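Local coordinates for protein putative pectin lyase (Geobacillus virus E2, PDB 7CHU) that is the tailspike of a deep-sea thermophilic bacteriophage and probably serves to recognise, and perhaps degrade, carbohydrate on the surface of the host cell, at residues V138-M142 with S143-I147; G197-L200 with D201-V204; A208-G211 with L212-E215; C324-D327 with F328-K332; S499-N502 with K503-K507. All blocks are in the same frame, centred on the assembly; numbering follows the deposited sequence.

Contact 1 of 5, residues V138-M142 with S143-I147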
loop_
_atom_site.group_PDB
_atom_site.type_symbol
_atom_site.label_atom_id
_atom_site.label_comp_id
_atom_site.label_asym_id
_atom_site.label_seq_id
_atom_site.Cartn_x
_atom_site.Cartn_y
_atom_site.Cartn_z
ATOM N N VAL A 138 16.297 2.956 -19.015
ATOM C CA VAL A 138 16.565 3.644 -17.756
ATOM C C VAL A 138 17.208 4.989 -18.067
ATOM O O VAL A 138 18.188 5.043 -18.807
ATOM C CB VAL A 138 17.486 2.804 -16.852
ATOM C CG1 VAL A 138 17.830 3.571 -15.558
ATOM C CG2 VAL A 138 16.864 1.426 -16.571
ATOM N N GLY A 139 16.666 6.066 -17.491
ATOM C CA GLY A 139 17.258 7.381 -17.576
ATOM C C GLY A 139 17.846 7.854 -16.254
ATOM O O GLY A 139 17.964 7.110 -15.281
ATOM N N ALA A 140 18.220 9.129 -16.233
ATOM C CA ALA A 140 18.848 9.722 -15.057
ATOM C C ALA A 140 17.848 10.321 -14.067
ATOM O O ALA A 140 18.253 10.748 -12.978
ATOM C CB ALA A 140 19.839 10.801 -15.485
ATOM N N GLY A 141 16.561 10.340 -14.408
ATOM C CA GLY A 141 15.531 10.903 -13.562
ATOM C C GLY A 141 14.262 11.161 -14.351
ATOM O O GLY A 141 14.338 11.364 -15.571
ATOM N N MET A 142 13.103 11.173 -13.671
ATOM C CA MET A 142 11.800 11.280 -14.344
ATOM C C MET A 142 11.645 12.532 -15.212
ATOM O O MET A 142 10.735 12.577 -16.055
ATOM C CB MET A 142 10.665 11.254 -13.313
ATOM C CG MET A 142 9.299 10.819 -13.905
ATOM S SD MET A 142 7.988 10.651 -12.650
ATOM C CE MET A 142 9.024 10.524 -11.222
ATOM N N SER A 143 12.452 13.566 -14.995
ATOM C CA SER A 143 12.495 14.714 -15.897
ATOM C C SER A 143 13.883 14.984 -16.450
ATOM O O SER A 143 13.995 15.593 -17.526
ATOM C CB SER A 143 11.981 15.967 -15.164
ATOM O OG SER A 143 11.820 17.100 -16.004
ATOM N N ALA A 144 14.937 14.539 -15.761
ATOM C CA ALA A 144 16.306 14.769 -16.200
ATOM C C ALA A 144 16.567 14.149 -17.565
ATOM O O ALA A 144 17.308 14.713 -18.382
ATOM C CB ALA A 144 17.284 14.187 -15.171
ATOM N N THR A 145 16.013 12.967 -17.802
ATOM C CA THR A 145 16.042 12.312 -19.101
ATOM C C THR A 145 14.650 12.481 -19.700
ATOM O O THR A 145 13.674 11.946 -19.161
ATOM C CB THR A 145 16.414 10.835 -18.994
ATOM O OG1 THR A 145 17.744 10.710 -18.480
ATOM C CG2 THR A 145 16.337 10.170 -20.390
ATOM N N CYS A 146 14.551 13.240 -20.793
ATOM C CA CYS A 146 13.251 13.539 -21.389
ATOM C C CYS A 146 13.268 13.259 -22.891
ATOM O O CYS A 146 14.060 13.850 -23.633
ATOM C CB CYS A 146 12.861 14.992 -21.117
ATOM S SG CYS A 146 11.188 15.427 -21.753
ATOM N N ILE A 147 12.388 12.369 -23.336
ATOM C CA ILE A 147 12.204 12.096 -24.759
ATOM C C ILE A 147 11.161 13.075 -25.287
ATOM O O ILE A 147 10.042 13.135 -24.763
ATOM C CB ILE A 147 11.771 10.640 -24.982
ATOM C CG1 ILE A 147 12.634 9.650 -24.160
ATOM C CG2 ILE A 147 11.771 10.299 -26.456
ATOM C CD1 ILE A 147 14.130 9.632 -24.473
#
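Thr145 reaches back across a tight turn to the backbone of Gly139 and Ala140, and its side chain is the piece to follow. Thr145 CB lies 3.8 Å from Gly139 CA, a close approach that the bare glycine backbone allows. At the branch, OG1 stands beside Thr145's own backbone N and opposite its carbonyl carbon (chi1 -63°), which turns the hydroxyl toward the opposing chain. There it accepts the amide of Ala140, with Ala140 N 2.8 Å from Thr145 OG1 and an almost straight N-H...O angle of 178°. The same hydroxyl is hydrogen-bonded to Phe117 O in the neighbouring strand 113-117, so this buried oxygen joins the turn to the layer beside it. The methyl, Thr145 CG2, only grazes Gly139 CA at 4.1 Å.

One step further round, the backbone amide of Thr145 is bonded to the carbonyl of Gly141, with Thr145 N 3.2 Å from Gly141 O. Beside these two bonds the methyls of Ala140 and Ala144 come together, Ala140 CB 4.3 Å from Ala144 CB. Ser143 turns outward instead, and its OG is hydrogen-bonded to Asn107 O of the second subunit, while Ala140 O takes a bond from Arg136 of that subunit. The whole is a buried turn linking strand 135-139 to strand 145-149, a corner between two faces of the right-handed parallel beta-helix characteristic of the pectate lyase-like family, here pressed into the trimer interface.

Contact 2 of 5, residues G197-L200 with D201-V204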
loop_
_atom_site.group_PDB
_atom_site.type_symbol
_atom_site.label_atom_id
_atom_site.label_comp_id
_atom_site.label_asym_id
_atom_site.label_seq_id
_atom_site.Cartn_x
_atom_site.Cartn_y
_atom_site.Cartn_z
ATOM N N GLY A 197 6.342 -7.210 -16.728
ATOM C CA GLY A 197 6.966 -5.909 -16.849
ATOM C C GLY A 197 7.188 -5.259 -15.492
ATOM O O GLY A 197 6.443 -5.485 -14.530
ATOM N N ARG A 198 8.242 -4.443 -15.425
ATOM C CA ARG A 198 8.612 -3.712 -14.213
ATOM C C ARG A 198 8.923 -2.263 -14.584
ATOM O O ARG A 198 9.964 -1.986 -15.182
ATOM C CB ARG A 198 9.820 -4.361 -13.527
ATOM C CG ARG A 198 9.561 -5.772 -12.949
ATOM C CD ARG A 198 8.501 -5.749 -11.877
ATOM N NE ARG A 198 8.395 -6.987 -11.101
ATOM C CZ ARG A 198 7.486 -7.934 -11.309
ATOM N NH1 ARG A 198 6.578 -7.814 -12.297
ATOM N NH2 ARG A 198 7.466 -9.008 -10.521
ATOM N N PHE A 199 8.048 -1.340 -14.204
ATOM C CA PHE A 199 8.192 0.074 -14.518
ATOM C C PHE A 199 8.289 0.869 -13.212
ATOM O O PHE A 199 7.573 0.574 -12.246
ATOM C CB PHE A 199 7.000 0.580 -15.364
ATOM C CG PHE A 199 6.857 -0.094 -16.712
ATOM C CD1 PHE A 199 6.415 -1.407 -16.813
ATOM C CD2 PHE A 199 7.148 0.600 -17.879
ATOM C CE1 PHE A 199 6.287 -2.033 -18.056
ATOM C CE2 PHE A 199 7.014 -0.011 -19.134
ATOM C CZ PHE A 199 6.587 -1.328 -19.225
ATOM N N LEU A 200 9.174 1.872 -13.171
ATOM C CA LEU A 200 9.353 2.658 -11.940
ATOM C C LEU A 200 9.591 4.127 -12.263
ATOM O O LEU A 200 10.510 4.452 -13.017
ATOM C CB LEU A 200 10.526 2.112 -11.102
ATOM C CG LEU A 200 10.873 2.877 -9.809
ATOM C CD1 LEU A 200 9.708 2.827 -8.805
ATOM C CD2 LEU A 200 12.177 2.341 -9.167
ATOM N N ASP A 201 8.807 5.017 -11.656
ATOM C CA ASP A 201 9.071 6.463 -11.691
ATOM C C ASP A 201 9.365 6.944 -13.119
ATOM O O ASP A 201 10.487 7.310 -13.474
ATOM C CB ASP A 201 10.242 6.815 -10.762
ATOM C CG ASP A 201 9.925 6.550 -9.278
ATOM O OD1 ASP A 201 8.723 6.517 -8.898
ATOM O OD2 ASP A 201 10.896 6.377 -8.493
ATOM N N PHE A 202 8.346 6.888 -13.957
ATOM C CA PHE A 202 8.493 7.414 -15.303
ATOM C C PHE A 202 7.264 8.235 -15.631
ATOM O O PHE A 202 6.206 8.041 -15.032
ATOM C CB PHE A 202 8.745 6.311 -16.336
ATOM C CG PHE A 202 7.511 5.533 -16.779
ATOM C CD1 PHE A 202 6.984 4.538 -15.999
ATOM C CD2 PHE A 202 6.947 5.751 -18.025
ATOM C CE1 PHE A 202 5.891 3.796 -16.430
ATOM C CE2 PHE A 202 5.868 5.008 -18.460
ATOM C CZ PHE A 202 5.335 4.026 -17.654
ATOM N N GLY A 203 7.438 9.197 -16.522
ATOM C CA GLY A 203 6.387 10.151 -16.857
ATOM C C GLY A 203 5.967 10.031 -18.303
ATOM O O GLY A 203 6.784 9.712 -19.174
ATOM N N VAL A 204 4.679 10.247 -18.556
ATOM C CA VAL A 204 4.122 10.318 -19.898
ATOM C C VAL A 204 3.193 11.518 -19.903
ATOM O O VAL A 204 2.183 11.528 -19.187
ATOM C CB VAL A 204 3.374 9.045 -20.304
ATOM C CG1 VAL A 204 2.828 9.199 -21.708
ATOM C CG2 VAL A 204 4.301 7.829 -20.262
#
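Phe199 and Phe202 meet inside a chain corner, with the CE1 atom of Phe202 pushed up against the root of the other side chain. The distance from Phe202 CE1 to Phe199 CB is 3.6 Å, and the same CE1 also lies 3.7 Å from Phe199 CD2. The two ring planes are turned 39° from each other with centroids 5.5 Å apart, an oblique meeting. Phe202 gets there because its CG sits between its own backbone N and carbonyl carbon (chi1 79°), swinging the ring back toward Phe199.

Leu200 and Asp201 go another way and run alongside each other, Leu200 CG being 3.7 Å from Asp201 OD2. The carboxylate is pinned by charge: OD2 pairs with Lys176, and OD1 with Arg198 of the second subunit.

Further out, Ile174 touches both phenylalanine side chains, with Leu191 against Phe199 and Leu225 against Phe202. Arg198 repeats the aspartate pairing in the other direction, its NE bridging to Asp201 of the third subunit, while Arg198 NH1 bonds to Gly197 O at 3.2 Å. Asp201, in a left-handed backbone conformation, makes the bend between strand 198-200 and strand 202-205. Such a sharp corner, with aromatic side chains packed inward, belongs to a coil of the parallel beta-helix, in this protein tied to its neighbours round the trimer.

Contact 3 of 5, residues A208-G211 with L212-E215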
loop_
_atom_site.group_PDB
_atom_site.type_symbol
_atom_site.label_atom_id
_atom_site.label_comp_id
_atom_site.label_asym_id
_atom_site.label_seq_id
_atom_site.Cartn_x
_atom_site.Cartn_y
_atom_site.Cartn_z
ATOM N N ALA A 208 -1.148 13.654 -27.376
ATOM C CA ALA A 208 -2.538 13.890 -27.773
ATOM C C ALA A 208 -3.264 12.612 -28.200
ATOM O O ALA A 208 -4.494 12.624 -28.357
ATOM C CB ALA A 208 -2.591 14.945 -28.878
ATOM N N ASN A 209 -2.547 11.513 -28.376
ATOM C CA ASN A 209 -3.165 10.199 -28.474
ATOM C C ASN A 209 -3.189 9.613 -27.056
ATOM O O ASN A 209 -3.095 10.359 -26.081
ATOM C CB ASN A 209 -2.409 9.353 -29.501
ATOM C CG ASN A 209 -3.298 8.367 -30.233
ATOM O OD1 ASN A 209 -3.757 7.385 -29.652
ATOM N ND2 ASN A 209 -3.508 8.600 -31.528
ATOM N N HIS A 210 -3.351 8.300 -26.905
ATOM C CA HIS A 210 -3.285 7.708 -25.574
ATOM C C HIS A 210 -1.930 8.026 -24.946
ATOM O O HIS A 210 -0.914 8.119 -25.645
ATOM C CB HIS A 210 -3.460 6.189 -25.637
ATOM C CG HIS A 210 -4.751 5.724 -26.241
ATOM N ND1 HIS A 210 -5.993 6.156 -25.805
ATOM C CD2 HIS A 210 -4.989 4.807 -27.209
ATOM C CE1 HIS A 210 -6.931 5.534 -26.497
ATOM N NE2 HIS A 210 -6.349 4.704 -27.346
ATOM N N GLY A 211 -1.913 8.217 -23.632
ATOM C CA GLY A 211 -0.646 8.434 -22.951
ATOM C C GLY A 211 0.097 7.122 -22.876
ATOM O O GLY A 211 1.218 6.989 -23.368
ATOM N N LEU A 212 -0.545 6.135 -22.266
ATOM C CA LEU A 212 -0.017 4.785 -22.137
ATOM C C LEU A 212 -1.084 3.849 -22.692
ATOM O O LEU A 212 -2.215 3.832 -22.202
ATOM C CB LEU A 212 0.314 4.479 -20.670
ATOM C CG LEU A 212 0.716 3.077 -20.228
ATOM C CD1 LEU A 212 2.055 2.710 -20.873
ATOM C CD2 LEU A 212 0.811 3.018 -18.700
ATOM N N TYR A 213 -0.759 3.135 -23.758
ATOM C CA TYR A 213 -1.670 2.168 -24.361
ATOM C C TYR A 213 -1.222 0.772 -23.965
ATOM O O TYR A 213 -0.023 0.451 -24.039
ATOM C CB TYR A 213 -1.704 2.309 -25.889
ATOM C CG TYR A 213 -2.589 1.271 -26.559
ATOM C CD1 TYR A 213 -3.980 1.410 -26.563
ATOM C CD2 TYR A 213 -2.043 0.158 -27.161
ATOM C CE1 TYR A 213 -4.782 0.461 -27.153
ATOM C CE2 TYR A 213 -2.848 -0.809 -27.755
ATOM C CZ TYR A 213 -4.212 -0.643 -27.747
ATOM O OH TYR A 213 -5.013 -1.594 -28.331
ATOM N N ILE A 214 -2.171 -0.048 -23.533
ATOM C CA ILE A 214 -1.885 -1.346 -22.929
ATOM C C ILE A 214 -2.865 -2.348 -23.525
ATOM O O ILE A 214 -4.080 -2.173 -23.408
ATOM C CB ILE A 214 -2.013 -1.299 -21.385
ATOM C CG1 ILE A 214 -0.947 -0.363 -20.789
ATOM C CG2 ILE A 214 -1.899 -2.692 -20.754
ATOM C CD1 ILE A 214 -1.106 -0.141 -19.256
ATOM N N GLU A 215 -2.349 -3.391 -24.175
ATOM C CA GLU A 215 -3.193 -4.399 -24.808
ATOM C C GLU A 215 -2.657 -5.778 -24.475
ATOM O O GLU A 215 -1.508 -6.085 -24.797
ATOM C CB GLU A 215 -3.247 -4.218 -26.329
ATOM C CG GLU A 215 -4.053 -5.330 -26.998
ATOM C CD GLU A 215 -4.076 -5.217 -28.536
ATOM O OE1 GLU A 215 -4.204 -6.262 -29.209
ATOM O OE2 GLU A 215 -3.979 -4.086 -29.063
#
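His210 and Tyr213 point the same way from a short bend, their rings side by side. The planes are close to parallel, 17° apart, but the centroids are separated by 5.6 Å and the rings barely overlap. What touches is a corner of each: His210 CD2 lies 3.6 Å from Tyr213 CD1, with His210 NE2 a little further off. Tyr241 extends the aromatic group in the next coil, its ring meeting that of His210 and its side chain touching Tyr213. This is consistent with the side-chain stacking from coil to coil familiar in parallel beta-helices, and strand 212-215 runs here between strands 187-195 and 240-243.

Hydrogen bonds fix the two ends of the pair. The imidazole is held through ND1, which is bonded to the backbone N of His238. At the far end of the tyrosine, Tyr213 OH donates to Glu215 OE2 at 2.8 Å; the carboxylate oxygen lies at the ring edge, in the ring plane, and is approached on its anti side, 28° out of the carboxylate plane. Before the bend, Asn209 OD1 accepts the next backbone amide, His210 N, at 2.9 Å, while its ND2 is bonded to Asp185.

Apolar packing lies on the other side of the strand, where Leu212 turns away from the pair and rests on Val189.

Contact 4 of 5, residues C324-D327 with F328-K332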
loop_
_atom_site.group_PDB
_atom_site.type_symbol
_atom_site.label_atom_id
_atom_site.label_comp_id
_atom_site.label_asym_id
_atom_site.label_seq_id
_atom_site.Cartn_x
_atom_site.Cartn_y
_atom_site.Cartn_z
ATOM N N CYS A 324 -14.240 15.994 -11.135
ATOM C CA CYS A 324 -14.639 15.242 -12.353
ATOM C C CYS A 324 -15.978 15.654 -12.928
ATOM O O CYS A 324 -16.983 15.653 -12.226
ATOM C CB CYS A 324 -14.629 13.747 -12.028
ATOM S SG CYS A 324 -15.180 12.661 -13.358
ATOM N N ASN A 325 -15.996 15.975 -14.216
ATOM C CA ASN A 325 -17.237 16.324 -14.889
ATOM C C ASN A 325 -17.948 15.075 -15.419
ATOM O O ASN A 325 -18.258 14.983 -16.606
ATOM C CB ASN A 325 -16.931 17.297 -16.031
ATOM C CG ASN A 325 -18.177 17.839 -16.695
ATOM O OD1 ASN A 325 -19.259 17.859 -16.105
ATOM N ND2 ASN A 325 -18.032 18.292 -17.936
ATOM N N ASN A 326 -18.246 14.145 -14.514
ATOM C CA ASN A 326 -18.792 12.824 -14.843
ATOM C C ASN A 326 -18.833 12.000 -13.559
ATOM O O ASN A 326 -18.721 12.558 -12.470
ATOM C CB ASN A 326 -17.960 12.114 -15.917
ATOM C CG ASN A 326 -18.773 11.101 -16.711
ATOM O OD1 ASN A 326 -19.018 9.987 -16.251
ATOM N ND2 ASN A 326 -19.199 11.493 -17.907
ATOM N N ASP A 327 -19.047 10.692 -13.664
ATOM C CA ASP A 327 -18.839 9.818 -12.513
ATOM C C ASP A 327 -17.340 9.708 -12.278
ATOM O O ASP A 327 -16.562 9.678 -13.232
ATOM C CB ASP A 327 -19.427 8.426 -12.746
ATOM C CG ASP A 327 -20.853 8.471 -13.254
ATOM O OD1 ASP A 327 -21.698 9.131 -12.612
ATOM O OD2 ASP A 327 -21.127 7.840 -14.296
ATOM N N PHE A 328 -16.920 9.672 -11.022
ATOM C CA PHE A 328 -15.519 9.439 -10.749
ATOM C C PHE A 328 -15.087 8.032 -11.204
ATOM O O PHE A 328 -14.027 7.868 -11.810
ATOM C CB PHE A 328 -15.247 9.516 -9.230
ATOM C CG PHE A 328 -14.982 10.907 -8.704
ATOM C CD1 PHE A 328 -13.983 11.699 -9.248
ATOM C CD2 PHE A 328 -15.722 11.412 -7.640
ATOM C CE1 PHE A 328 -13.739 12.970 -8.757
ATOM C CE2 PHE A 328 -15.482 12.682 -7.145
ATOM C CZ PHE A 328 -14.489 13.463 -7.706
ATOM N N ILE A 329 -15.913 7.022 -10.905
ATOM C CA ILE A 329 -15.667 5.651 -11.344
ATOM C C ILE A 329 -16.945 5.147 -11.992
ATOM O O ILE A 329 -17.958 4.964 -11.308
ATOM C CB ILE A 329 -15.258 4.708 -10.200
ATOM C CG1 ILE A 329 -14.080 5.270 -9.390
ATOM C CG2 ILE A 329 -14.883 3.314 -10.767
ATOM C CD1 ILE A 329 -13.723 4.430 -8.190
ATOM N N LYS A 330 -16.896 4.879 -13.296
ATOM C CA LYS A 330 -18.039 4.341 -14.034
ATOM C C LYS A 330 -17.785 2.856 -14.261
ATOM O O LYS A 330 -16.876 2.484 -15.010
ATOM C CB LYS A 330 -18.212 5.091 -15.348
ATOM C CG LYS A 330 -19.501 4.861 -16.067
ATOM C CD LYS A 330 -19.456 5.542 -17.438
ATOM C CE LYS A 330 -20.720 6.318 -17.758
ATOM N NZ LYS A 330 -20.791 7.649 -17.045
ATOM N N VAL A 331 -18.549 2.008 -13.575
ATOM C CA VAL A 331 -18.273 0.573 -13.522
ATOM C C VAL A 331 -19.184 -0.158 -14.499
ATOM O O VAL A 331 -20.402 0.068 -14.517
ATOM C CB VAL A 331 -18.472 0.015 -12.100
ATOM C CG1 VAL A 331 -18.233 -1.504 -12.073
ATOM C CG2 VAL A 331 -17.570 0.747 -11.084
ATOM N N LYS A 332 -18.594 -1.070 -15.276
ATOM C CA LYS A 332 -19.312 -2.062 -16.050
ATOM C C LYS A 332 -18.543 -3.352 -15.799
ATOM O O LYS A 332 -17.620 -3.704 -16.542
ATOM C CB LYS A 332 -19.371 -1.699 -17.539
ATOM C CG LYS A 332 -20.086 -2.737 -18.449
ATOM C CD LYS A 332 -19.821 -2.372 -19.923
ATOM C CE LYS A 332 -20.460 -3.343 -20.898
ATOM N NZ LYS A 332 -19.819 -4.681 -20.875
#
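Lys330 leaves the backbone with CG anti to its own N (chi1 -167°), then bends at its last two torsions so that the ammonium curls back over the turn before it. There it meets Asp327 and Asn326. The turn leads from strand 320-324 into strand 329-331, a corner between two faces of the parallel beta-helix, and this lysine clasps it.

The salt bridge is the shorter grip, with Lys330 NZ 2.8 Å from Asp327 OD2, the oxygen being approached on its anti side and 31° out of the carboxylate plane. Asn326 comes in almost perpendicular to the lysine chain and offers a second oxygen: Lys330 NZ is 3.0 Å from Asn326 OD1, in the carbonyl plane and on a lone pair. That same Asn326 OD1 accepts the next backbone amide, Asp327 N, at 2.7 Å, so the asparagine holds the turn and the ammonium at once. The aspartate is steadied from the following coil, its OD1 by Tyr349 N and its OD2 by Asn352.

Away from these charges, Phe328 turns its ring back to Cys324. His306 meets this ring edge-to-face, and Cys346 packs against both residues. The cysteine sulfur makes an oblique sulfur-aromatic contact, Cys324 SG lying 5.2 Å from the centroid of the Phe328 ring. The nearer touch is made by carbon, Cys324 CB standing 3.5 Å from Phe328 CE1.

Contact 5 of 5, residues S499-N502 with K503-K507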
loop_
_atom_site.group_PDB
_atom_site.type_symbol
_atom_site.label_atom_id
_atom_site.label_comp_id
_atom_site.label_asym_id
_atom_site.label_seq_id
_atom_site.Cartn_x
_atom_site.Cartn_y
_atom_site.Cartn_z
ATOM N N SER A 499 -57.901 -22.094 19.882
ATOM C CA SER A 499 -58.203 -22.783 18.631
ATOM C C SER A 499 -59.268 -23.860 18.797
ATOM O O SER A 499 -59.810 -24.319 17.791
ATOM C CB SER A 499 -56.928 -23.396 18.031
ATOM O OG SER A 499 -56.376 -24.374 18.897
ATOM N N ALA A 500 -59.593 -24.252 20.030
ATOM C CA ALA A 500 -60.673 -25.208 20.256
ATOM C C ALA A 500 -62.027 -24.630 19.868
ATOM O O ALA A 500 -62.872 -25.343 19.321
ATOM C CB ALA A 500 -60.694 -25.640 21.722
ATOM N N ASP A 501 -62.265 -23.341 20.154
ATOM C CA ASP A 501 -63.581 -22.765 19.910
ATOM C C ASP A 501 -63.526 -21.354 19.329
ATOM O O ASP A 501 -64.578 -20.711 19.223
ATOM C CB ASP A 501 -64.407 -22.765 21.207
ATOM C CG ASP A 501 -63.676 -22.108 22.375
ATOM O OD1 ASP A 501 -62.696 -21.356 22.138
ATOM O OD2 ASP A 501 -64.083 -22.341 23.534
ATOM N N ASN A 502 -62.344 -20.850 18.962
ATOM C CA ASN A 502 -62.202 -19.533 18.326
ATOM C C ASN A 502 -62.746 -18.404 19.206
ATOM O O ASN A 502 -63.238 -17.393 18.710
ATOM C CB ASN A 502 -62.868 -19.504 16.947
ATOM C CG ASN A 502 -62.207 -20.443 15.967
ATOM O OD1 ASN A 502 -60.972 -20.513 15.875
ATOM N ND2 ASN A 502 -63.023 -21.185 15.228
ATOM N N LYS A 503 -62.635 -18.556 20.518
ATOM C CA LYS A 503 -63.038 -17.519 21.452
ATOM C C LYS A 503 -61.819 -16.827 22.059
ATOM O O LYS A 503 -60.784 -17.465 22.307
ATOM C CB LYS A 503 -63.901 -18.114 22.558
ATOM C CG LYS A 503 -65.278 -18.506 22.057
ATOM C CD LYS A 503 -66.129 -19.070 23.163
ATOM C CE LYS A 503 -67.520 -19.419 22.642
ATOM N NZ LYS A 503 -68.297 -20.007 23.759
ATOM N N LEU A 504 -61.951 -15.517 22.281
ATOM C CA LEU A 504 -60.942 -14.762 23.015
ATOM C C LEU A 504 -60.971 -15.183 24.478
ATOM O O LEU A 504 -62.022 -15.125 25.120
ATOM C CB LEU A 504 -61.197 -13.262 22.898
ATOM C CG LEU A 504 -60.194 -12.393 23.664
ATOM C CD1 LEU A 504 -58.810 -12.451 23.005
ATOM C CD2 LEU A 504 -60.669 -10.953 23.734
ATOM N N LYS A 505 -59.824 -15.619 25.006
ATOM C CA LYS A 505 -59.752 -16.130 26.368
ATOM C C LYS A 505 -58.530 -15.539 27.049
ATOM O O LYS A 505 -57.652 -14.958 26.406
ATOM C CB LYS A 505 -59.686 -17.669 26.413
ATOM C CG LYS A 505 -60.863 -18.363 25.742
ATOM C CD LYS A 505 -60.904 -19.851 26.051
ATOM C CE LYS A 505 -62.063 -20.517 25.292
ATOM N NZ LYS A 505 -62.093 -21.987 25.503
ATOM N N PHE A 506 -58.511 -15.672 28.372
ATOM C CA PHE A 506 -57.396 -15.220 29.192
ATOM C C PHE A 506 -57.081 -16.307 30.211
ATOM O O PHE A 506 -57.965 -16.720 30.972
ATOM C CB PHE A 506 -57.748 -13.900 29.888
ATOM C CG PHE A 506 -56.621 -13.304 30.703
ATOM C CD1 PHE A 506 -55.499 -12.795 30.072
ATOM C CD2 PHE A 506 -56.718 -13.197 32.087
ATOM C CE1 PHE A 506 -54.470 -12.220 30.811
ATOM C CE2 PHE A 506 -55.688 -12.631 32.836
ATOM C CZ PHE A 506 -54.562 -12.137 32.187
ATOM N N LYS A 507 -55.838 -16.791 30.229
ATOM C CA LYS A 507 -55.394 -17.630 31.339
ATOM C C LYS A 507 -54.813 -16.714 32.401
ATOM O O LYS A 507 -53.775 -16.076 32.182
ATOM C CB LYS A 507 -54.370 -18.672 30.901
ATOM C CG LYS A 507 -53.786 -19.465 32.061
ATOM C CD LYS A 507 -52.743 -20.519 31.584
ATOM C CE LYS A 507 -53.433 -21.767 31.046
ATOM N NZ LYS A 507 -52.476 -22.826 30.588
#
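Asp501 and Lys505 approach from opposite directions across a turn, the ammonium coming to one carboxylate oxygen. The lysine chain is extended beyond CG and brings Lys505 NZ to 2.8 Å from Asp501 OD2, a salt bridge on the syn side of that oxygen, 22° out of the carboxylate plane. The last methylene follows it in, with Lys505 CE 3.3 Å from Asp501 OD1. Asp501 reaches the strand because its CG sits between backbone N and carbonyl carbon (chi1 53°), which turns the carboxylate toward the residues that follow.

The second oxygen is used differently. Lys503 N donates to Asp501 OD1 at 3.2 Å, coming from above the carboxylate plane, so one aspartate grips both the backbone at the start of the strand and a side chain further along it. Lys503 lays its CB close to the same OD1 before its long chain leads away.

Lys505 has a second acidic partner in Asp498, so two carboxylates probably balance its charge at the protein surface. The turn connects strand 494-498 to strand 503-507, an antiparallel hairpin whose second strand is the middle one of three, with strand 513-515 along its other edge; Leu504, turned away from the aspartate, packs on Phe506 of the second subunit.

How the contacts relate
Contacts 1 to 4 follow one another along the beta-helical body, and contact 5 stands far off in the small C-terminal sheet. Contacts 1 and 2, centres 11 Å apart, touch directly: Met142 CG lies 3.6 Å from Gly203 N. Contact 2 in turn meets contact 3, Val204 CG1 being 3.2 Å from Gly211 O, as strand 202-205 leads on to strand 212-215. Contact 4 lies further along, its centre 19 Å from that of contact 3, without touching it. Contacts 1, 2 and 5 also reach neighbouring subunits, whereas no other chain of the trimer touches contacts 3 and 4. From contact 4 to contact 5 the centres are 62 Å apart.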